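Local coordinates for cysteine desulfurase (Thermococcus onnurineus, PDB 5B89), which probably catalyses the pyridoxal-phosphate-dependent removal of sulfur from L-cysteine, passing it to a sulfur carrier and releasing L-alanine, at residues L61-N66 with S75-H80; K126-P131 with K173-V178; L163-A168 with V193-K198. All coordinates share one frame; numbering follows the deposited sequence.

Contact 1: residues L61-N66 with S75-H80; sequences LKYRAN and SQMATH
Ala65 and Ser75 mark the closest backbone approach, their CA atoms 5.1 Å apart, where the chain leaving helix 50-62 runs past an early turn of helix 73-93. Tyr63, the first residue to leave helical geometry, points its CB toward that helix, and with CG set between backbone N and carbonyl carbon the ring brings CG and CD2 against Met77 CG. Met77 crosses that ring at about a right angle, its CG 3.7 Å from Tyr63 CG, and a bend at chi2 (55°) carries SD over the ring face, 5.2 Å from the centroid of the Tyr63 ring and 15° off the normal, a rather distant Met-aromatic contact. Tyr59 packs edge-to-face against the same ring. Next comes a small apolar step, with Ala65 CB 4.2 Å from Ala78 CB. The one hydrogen bond across the contact runs from Ser75 OG to Asn66 O at 2.9 Å, the donor tilted 33° from the carbonyl plane; Ser75 CA adds a C-H...O contact to that oxygen. Asn66 thereby has its backbone anchored on helix 73-93 while its ND2 bonds to Thr288 OG1 and to Ala44 O of the second subunit. Its side chain comes within about 4 Å of a bound alanine and about 5 Å of a bound pyridoxal phosphate, consistent with the active site of fold-type I enzymes, built at a dimer interface.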
loop_
_atom_site.group_PDB
_atom_site.type_symbol
_atom_site.label_atom_id
_atom_site.label_comp_id
_atom_site.label_asym_id
_atom_site.label_seq_id
_atom_site.Cartn_x
_atom_site.Cartn_y
_atom_site.Cartn_z
ATOM N N LEU B 61 1.531 -18.794 -4.383
ATOM C CA LEU B 61 1.283 -20.066 -5.047
ATOM C C LEU B 61 0.816 -21.234 -4.192
ATOM O O LEU B 61 0.238 -22.139 -4.699
ATOM C CB LEU B 61 2.514 -20.473 -5.855
ATOM C CG LEU B 61 2.889 -19.512 -6.959
ATOM C CD1 LEU B 61 4.201 -19.910 -7.553
ATOM C CD2 LEU B 61 1.823 -19.421 -8.030
ATOM N N LYS B 62 1.054 -21.165 -2.888
ATOM C CA LYS B 62 0.703 -22.235 -1.984
ATOM C C LYS B 62 -0.327 -21.992 -0.903
ATOM O O LYS B 62 -0.925 -22.914 -0.459
ATOM C CB LYS B 62 1.963 -22.875 -1.362
ATOM C CG LYS B 62 2.952 -23.442 -2.361
ATOM C CD LYS B 62 4.001 -24.283 -1.641
ATOM C CE LYS B 62 5.257 -24.517 -2.446
ATOM N NZ LYS B 62 4.988 -24.413 -3.891
ATOM N N TYR B 63 -0.529 -20.756 -0.480
ATOM C CA TYR B 63 -1.529 -20.479 0.535
ATOM C C TYR B 63 -2.270 -19.165 0.330
ATOM O O TYR B 63 -2.551 -18.488 1.214
ATOM C CB TYR B 63 -0.995 -20.619 1.988
ATOM C CG TYR B 63 0.153 -19.729 2.421
ATOM C CD1 TYR B 63 1.419 -20.078 2.179
ATOM C CD2 TYR B 63 -0.078 -18.599 3.149
ATOM C CE1 TYR B 63 2.475 -19.292 2.569
ATOM C CE2 TYR B 63 0.960 -17.800 3.538
ATOM C CZ TYR B 63 2.239 -18.152 3.245
ATOM O OH TYR B 63 3.269 -17.382 3.623
ATOM N N ARG B 64 -2.571 -18.887 -0.913
ATOM C CA ARG B 64 -3.200 -17.667 -1.298
ATOM C C ARG B 64 -4.616 -17.518 -0.803
ATOM O O ARG B 64 -5.484 -18.277 -1.166
ATOM C CB ARG B 64 -3.119 -17.557 -2.837
ATOM C CG ARG B 64 -3.624 -16.256 -3.412
ATOM C CD ARG B 64 -2.796 -15.020 -3.112
ATOM N NE ARG B 64 -3.317 -13.992 -3.980
ATOM C CZ ARG B 64 -4.212 -13.085 -3.683
ATOM N NH1 ARG B 64 -4.723 -12.371 -4.653
ATOM N NH2 ARG B 64 -4.582 -12.864 -2.455
ATOM N N ALA B 65 -4.837 -16.494 0.001
ATOM C CA ALA B 65 -6.131 -16.205 0.516
ATOM C C ALA B 65 -6.105 -14.895 1.242
ATOM O O ALA B 65 -5.090 -14.416 1.473
ATOM C CB ALA B 65 -6.561 -17.307 1.485
ATOM N N ASN B 66 -7.282 -14.410 1.579
ATOM C CA ASN B 66 -7.459 -13.220 2.352
ATOM C C ASN B 66 -7.365 -13.620 3.845
ATOM O O ASN B 66 -7.442 -14.750 4.165
ATOM C CB ASN B 66 -8.748 -12.461 2.019
ATOM C CG ASN B 66 -8.574 -10.964 2.150
ATOM O OD1 ASN B 66 -7.884 -10.510 3.034
ATOM N ND2 ASN B 66 -9.234 -10.225 1.328
ATOM N N SER B 75 -7.383 -19.394 4.297
ATOM C CA SER B 75 -7.521 -18.179 5.037
ATOM C C SER B 75 -6.833 -18.389 6.380
ATOM O O SER B 75 -6.223 -17.485 6.906
ATOM C CB SER B 75 -8.907 -17.695 5.204
ATOM O OG SER B 75 -9.003 -16.429 5.896
ATOM N N GLN B 76 -7.000 -19.571 6.938
ATOM C CA GLN B 76 -6.335 -19.750 8.282
ATOM C C GLN B 76 -4.877 -19.663 8.145
ATOM O O GLN B 76 -4.211 -18.976 9.029
ATOM C CB GLN B 76 -6.779 -21.102 8.884
ATOM C CG GLN B 76 -8.222 -21.134 9.382
ATOM C CD GLN B 76 -8.550 -20.235 10.579
ATOM O OE1 GLN B 76 -7.766 -20.229 11.537
ATOM N NE2 GLN B 76 -9.671 -19.570 10.605
ATOM N N MET B 77 -4.287 -20.229 7.111
ATOM C CA MET B 77 -2.842 -20.280 6.907
ATOM C C MET B 77 -2.382 -18.825 6.620
ATOM O O MET B 77 -1.391 -18.312 7.206
ATOM C CB MET B 77 -2.328 -21.189 5.775
ATOM C CG MET B 77 -0.846 -21.191 5.642
ATOM S SD MET B 77 0.116 -21.610 7.158
ATOM C CE MET B 77 -0.319 -23.335 7.433
ATOM N N ALA B 78 -3.052 -18.151 5.712
ATOM C CA ALA B 78 -2.725 -16.722 5.432
ATOM C C ALA B 78 -2.800 -15.837 6.661
ATOM O O ALA B 78 -1.894 -15.052 6.860
ATOM C CB ALA B 78 -3.593 -16.179 4.273
ATOM N N THR B 79 -3.837 -15.974 7.442
ATOM C CA THR B 79 -4.029 -15.200 8.665
ATOM C C THR B 79 -2.865 -15.535 9.632
ATOM O O THR B 79 -2.275 -14.583 10.209
ATOM C CB THR B 79 -5.365 -15.484 9.335
ATOM O OG1 THR B 79 -6.396 -15.123 8.441
ATOM C CG2 THR B 79 -5.501 -14.660 10.552
ATOM N N HIS B 80 -2.545 -16.802 9.829
ATOM C CA HIS B 80 -1.398 -17.141 10.732
ATOM C C HIS B 80 -0.148 -16.524 10.253
ATOM O O HIS B 80 0.584 -15.922 11.085
ATOM C CB HIS B 80 -1.254 -18.647 10.786
ATOM C CG HIS B 80 0.086 -19.190 11.259
ATOM N ND1 HIS B 80 0.414 -19.225 12.602
ATOM C CD2 HIS B 80 1.163 -19.676 10.596
ATOM C CE1 HIS B 80 1.642 -19.696 12.737
ATOM N NE2 HIS B 80 2.117 -19.988 11.537
#

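Contact 2: residues K126-P131 with K173-V178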
loop_
_atom_site.group_PDB
_atom_site.type_symbol
_atom_site.label_atom_id
_atom_site.label_comp_id
_atom_site.label_asym_id
_atom_site.label_seq_id
_atom_site.Cartn_x
_atom_site.Cartn_y
_atom_site.Cartn_z
ATOM N N LYS B 126 3.081 24.434 18.868
ATOM C CA LYS B 126 4.339 24.307 18.208
ATOM C C LYS B 126 4.738 22.893 17.846
ATOM O O LYS B 126 4.634 22.028 18.630
ATOM C CB LYS B 126 5.419 24.883 19.137
ATOM C CG LYS B 126 6.842 24.884 18.613
ATOM C CD LYS B 126 7.802 25.707 19.440
ATOM C CE LYS B 126 7.863 25.267 20.860
ATOM N NZ LYS B 126 9.014 25.869 21.534
ATOM N N ILE B 127 5.240 22.766 16.633
ATOM C CA ILE B 127 5.794 21.510 16.118
ATOM C C ILE B 127 7.257 21.794 15.816
ATOM O O ILE B 127 7.529 22.764 15.256
ATOM C CB ILE B 127 5.102 21.045 14.859
ATOM C CG1 ILE B 127 3.687 20.622 15.186
ATOM C CG2 ILE B 127 5.790 19.818 14.260
ATOM C CD1 ILE B 127 2.854 20.425 13.964
ATOM N N VAL B 128 8.144 20.913 16.241
ATOM C CA VAL B 128 9.596 21.076 16.015
ATOM C C VAL B 128 10.071 19.914 15.121
ATOM O O VAL B 128 9.743 18.794 15.416
ATOM C CB VAL B 128 10.351 21.119 17.278
ATOM C CG1 VAL B 128 11.870 21.166 17.108
ATOM C CG2 VAL B 128 9.859 22.304 18.143
ATOM N N THR B 129 10.915 20.252 14.141
ATOM C CA THR B 129 11.572 19.226 13.347
ATOM C C THR B 129 12.978 19.692 13.039
ATOM O O THR B 129 13.433 20.659 13.562
ATOM C CB THR B 129 10.710 18.918 12.149
ATOM O OG1 THR B 129 11.271 17.813 11.441
ATOM C CG2 THR B 129 10.742 20.041 11.157
ATOM N N THR B 130 13.685 18.951 12.193
ATOM C CA THR B 130 15.050 19.314 11.737
ATOM C C THR B 130 14.946 20.068 10.423
ATOM O O THR B 130 14.020 19.902 9.680
ATOM C CB THR B 130 16.013 18.110 11.618
ATOM O OG1 THR B 130 15.835 17.477 10.333
ATOM C CG2 THR B 130 15.885 17.137 12.663
ATOM N N PRO B 131 16.023 20.718 10.030
ATOM C CA PRO B 131 16.020 21.354 8.738
ATOM C C PRO B 131 16.480 20.428 7.664
ATOM O O PRO B 131 16.657 20.892 6.588
ATOM C CB PRO B 131 17.071 22.441 8.863
ATOM C CG PRO B 131 17.978 21.965 9.906
ATOM C CD PRO B 131 17.189 21.083 10.830
ATOM N N LYS B 173 11.204 22.523 24.401
ATOM C CA LYS B 173 10.429 23.007 25.574
ATOM C C LYS B 173 9.193 23.728 25.058
ATOM O O LYS B 173 9.246 24.610 24.212
ATOM C CB LYS B 173 11.321 23.926 26.444
ATOM C CG LYS B 173 10.549 24.535 27.652
ATOM C CD LYS B 173 11.339 25.691 28.269
ATOM C CE LYS B 173 10.582 26.352 29.426
ATOM N NZ LYS B 173 10.221 25.380 30.498
ATOM N N GLY B 174 8.023 23.285 25.536
ATOM C CA GLY B 174 6.777 23.855 25.057
ATOM C C GLY B 174 6.253 23.321 23.729
ATOM O O GLY B 174 5.250 23.798 23.261
ATOM N N ALA B 175 6.987 22.369 23.095
ATOM C CA ALA B 175 6.466 21.861 21.851
ATOM C C ALA B 175 5.350 20.809 22.100
ATOM O O ALA B 175 5.491 20.026 23.012
ATOM C CB ALA B 175 7.614 21.176 21.103
ATOM N N LYS B 176 4.348 20.769 21.217
ATOM C CA LYS B 176 3.340 19.758 21.281
ATOM C C LYS B 176 3.835 18.419 20.674
ATOM O O LYS B 176 3.470 17.332 21.168
ATOM C CB LYS B 176 2.082 20.245 20.585
ATOM C CG LYS B 176 0.868 19.313 20.620
ATOM C CD LYS B 176 0.183 19.603 21.910
ATOM C CE LYS B 176 -1.103 18.826 22.000
ATOM N NZ LYS B 176 -1.698 19.233 23.313
ATOM N N LEU B 177 4.628 18.566 19.624
ATOM C CA LEU B 177 5.076 17.370 18.853
ATOM C C LEU B 177 6.440 17.748 18.259
ATOM O O LEU B 177 6.658 18.858 17.804
ATOM C CB LEU B 177 4.040 17.037 17.810
ATOM C CG LEU B 177 4.342 15.749 16.954
ATOM C CD1 LEU B 177 3.043 15.011 16.609
ATOM C CD2 LEU B 177 5.121 16.059 15.707
ATOM N N VAL B 178 7.268 16.720 18.231
ATOM C CA VAL B 178 8.651 16.779 17.689
ATOM C C VAL B 178 8.723 15.624 16.664
ATOM O O VAL B 178 8.447 14.458 17.083
ATOM C CB VAL B 178 9.662 16.621 18.739
ATOM C CG1 VAL B 178 11.081 16.598 18.182
ATOM C CG2 VAL B 178 9.624 17.731 19.817
HETATM O O HOH W 1 2.951 23.850 21.694
#
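Ile127 and Val128 pair in parallel with Leu177 and Val178, two neighbouring strands in the mixed seven-stranded sheet of the fold-type I pyridoxal phosphate enzyme. The tight part is this ladder. Val128 N donates to Leu177 O at 3.0 Å, nearly straight at 161°, and Lys176 N donates to Lys126 O. Leu177 O also meets Ile127 CA in a C-H...O contact, and Val128 O meets Val178 CA further along. Ile127 and Leu177 lie side by side on one face, CG2 of Ile127 being 4.1 Å from CD2 of Leu177. On the other face Val128 sends CG2 to within 3.9 Å of Ala175 CB. Leu177 N is buried here without a partner in the model.

Towards Lys173 and Gly174 the contact opens to solvent. There a water accepts from Lys126 N and donates to Gly174 O, bridging the two backbones. At the same end of the strand pair Lys126 bends at chi3 (58°), bringing its ammonium group to the C-terminal end of helix 165-172, whose carbonyls would probably favour a positive charge. Lys171 O accepts one bond from it, and Lys126 NZ gives another to Lys173 O, 3.0 Å away and 22° out of that carbonyl's plane.

Contact 3: residues L163-A168 with V193-K198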
loop_
_atom_site.group_PDB
_atom_site.type_symbol
_atom_site.label_atom_id
_atom_site.label_comp_id
_atom_site.label_asym_id
_atom_site.label_seq_id
_atom_site.Cartn_x
_atom_site.Cartn_y
_atom_site.Cartn_z
ATOM N N LEU B 163 23.110 18.600 14.494
ATOM C CA LEU B 163 22.202 19.434 15.188
ATOM C C LEU B 163 22.837 20.046 16.440
ATOM O O LEU B 163 23.619 19.467 17.083
ATOM C CB LEU B 163 20.974 18.632 15.653
ATOM C CG LEU B 163 20.064 18.066 14.585
ATOM C CD1 LEU B 163 19.163 16.990 15.204
ATOM C CD2 LEU B 163 19.252 19.120 13.880
ATOM N N ASP B 164 22.403 21.242 16.791
ATOM C CA ASP B 164 22.824 21.922 18.015
ATOM C C ASP B 164 21.845 21.472 19.113
ATOM O O ASP B 164 20.742 21.907 19.121
ATOM C CB ASP B 164 22.674 23.412 17.772
ATOM C CG ASP B 164 23.013 24.281 18.993
ATOM O OD1 ASP B 164 23.093 23.772 20.077
ATOM O OD2 ASP B 164 23.177 25.474 18.789
ATOM N N LEU B 165 22.269 20.563 19.975
ATOM C CA LEU B 165 21.416 19.990 20.965
ATOM C C LEU B 165 20.958 20.970 22.033
ATOM O O LEU B 165 19.971 20.775 22.632
ATOM C CB LEU B 165 22.026 18.745 21.544
ATOM C CG LEU B 165 22.072 17.573 20.556
ATOM C CD1 LEU B 165 22.608 16.358 21.255
ATOM C CD2 LEU B 165 20.754 17.247 19.886
ATOM N N SER B 166 21.716 22.032 22.215
ATOM C CA SER B 166 21.347 23.092 23.127
ATOM C C SER B 166 20.162 23.819 22.533
ATOM O O SER B 166 19.231 24.065 23.207
ATOM C CB SER B 166 22.524 24.033 23.359
ATOM O OG SER B 166 23.445 23.364 24.153
ATOM N N ASP B 167 20.198 24.139 21.261
ATOM C CA ASP B 167 19.075 24.711 20.596
ATOM C C ASP B 167 17.870 23.728 20.622
ATOM O O ASP B 167 16.695 24.159 20.744
ATOM C CB ASP B 167 19.421 25.079 19.152
ATOM C CG ASP B 167 18.383 25.888 18.517
ATOM O OD1 ASP B 167 18.066 26.996 19.013
ATOM O OD2 ASP B 167 17.711 25.496 17.501
ATOM N N ALA B 168 18.152 22.415 20.427
ATOM C CA ALA B 168 17.053 21.436 20.497
ATOM C C ALA B 168 16.289 21.499 21.805
ATOM O O ALA B 168 15.111 21.456 21.850
ATOM C CB ALA B 168 17.575 20.040 20.272
ATOM N N VAL B 193 19.113 10.623 18.152
ATOM C CA VAL B 193 17.710 10.398 18.404
ATOM C C VAL B 193 17.349 10.019 19.853
ATOM O O VAL B 193 16.339 10.438 20.335
ATOM C CB VAL B 193 17.094 9.432 17.382
ATOM C CG1 VAL B 193 15.646 9.198 17.693
ATOM C CG2 VAL B 193 17.176 10.004 15.998
ATOM N N GLU B 194 18.179 9.257 20.491
ATOM C CA GLU B 194 17.887 8.902 21.849
ATOM C C GLU B 194 17.849 10.143 22.720
ATOM O O GLU B 194 16.991 10.296 23.511
ATOM C CB GLU B 194 18.898 7.908 22.364
ATOM C CG GLU B 194 18.928 6.605 21.600
ATOM C CD GLU B 194 20.084 5.764 22.051
ATOM O OE1 GLU B 194 20.839 5.328 21.191
ATOM O OE2 GLU B 194 20.245 5.622 23.277
ATOM N N GLU B 195 18.789 11.035 22.504
ATOM C CA GLU B 195 18.832 12.261 23.280
ATOM C C GLU B 195 17.688 13.193 22.963
ATOM O O GLU B 195 17.140 13.752 23.844
ATOM C CB GLU B 195 20.158 12.968 23.102
ATOM C CG GLU B 195 20.339 14.157 24.032
ATOM C CD GLU B 195 20.228 13.811 25.532
ATOM O OE1 GLU B 195 20.653 12.751 25.968
ATOM O OE2 GLU B 195 19.674 14.634 26.251
ATOM N N LEU B 196 17.349 13.321 21.690
ATOM C CA LEU B 196 16.233 14.148 21.290
ATOM C C LEU B 196 14.938 13.548 21.925
ATOM O O LEU B 196 14.056 14.321 22.361
ATOM C CB LEU B 196 16.110 14.194 19.742
ATOM C CG LEU B 196 17.298 14.929 19.087
ATOM C CD1 LEU B 196 17.285 14.649 17.605
ATOM C CD2 LEU B 196 17.087 16.401 19.267
ATOM N N GLY B 197 14.786 12.234 21.912
ATOM C CA GLY B 197 13.629 11.588 22.502
ATOM C C GLY B 197 13.560 11.805 23.992
ATOM O O GLY B 197 12.464 11.931 24.527
ATOM N N LYS B 198 14.670 11.737 24.636
ATOM C CA LYS B 198 14.751 12.049 26.100
ATOM C C LYS B 198 14.286 13.446 26.328
ATOM O O LYS B 198 13.436 13.690 27.238
ATOM C CB LYS B 198 16.117 11.804 26.687
ATOM C CG LYS B 198 16.251 12.272 28.147
ATOM C CD LYS B 198 17.684 12.121 28.633
ATOM C CE LYS B 198 17.990 13.023 29.914
ATOM N NZ LYS B 198 16.993 12.744 30.961
#
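Leu163 meets Leu196 just before helix 165-172 begins, its CD1 lying 3.8 Å from CD1 of Leu196. The side chains cross at about a right angle and touch through these methyls. Leu163 also packs on Tyr132, Ile155 and His191, which places this end of the contact in a buried setting beside the loops around it. Asp164 follows as the N-cap of helix 165-172. Its OD1 accepts from Asp167 N at 3.1 Å with an N-H...O angle of 166°, the donor standing well above the carboxylate plane, while the bond from Ser166 N is weak. The capping bond closes the first turn. Leu165 is the next apolar residue to reach across: its CD2 lies 3.8 Å from CD2 of Leu196, again with crossed side chains, and its CD1 runs near the aliphatic CG of Glu195 at the more open margin. One turn on, Ala168 presents its CB to the same methyl, 3.8 Å from Leu196 CD2, at the nearest backbone approach, where the CA atoms of Ala168 and Leu196 are 7.4 Å apart.

Leu196 therefore serves all three apolar residues from one side chain. Its chi1 of -67° sets CG anti to the carbonyl carbon, and chi2 of 166° turns CD1 to Leu163 and CD2 to both Leu165 and Ala168; it also touches Phe207 of strand 206-210. Helix 193-203 thus rests on the central sheet through Leu196 while taking the methyls of 163-168. No hydrogen bond or salt bridge joins the segments, and the summed buried surface is a modest 178 Å², which implies an association resting on the close fit of methyl groups rather than on directed polar bonds.

How the contacts relate
From the N terminus, contact 1 comes first and closes a short loop, with eight residues between its segments, at the connection of helix 50-62 to helix 73-93. It stands apart, about 30 Å from either of the others at the nearest atoms, and belongs to the dimer interface. Contact 2 opens next, at 126-131, and closes only at 173-178, after a strand and two helices. Before it closes, contact 3 has opened at 163-168, to finish at 193-198; their segments alternate, so the two loops cross. Helix 165-172, strand 177-181 and helix 193-203 follow one another there, tying the central sheet to its helices. The pair touch directly where Thr130 CB lies 4.1 Å from Leu163 CD2.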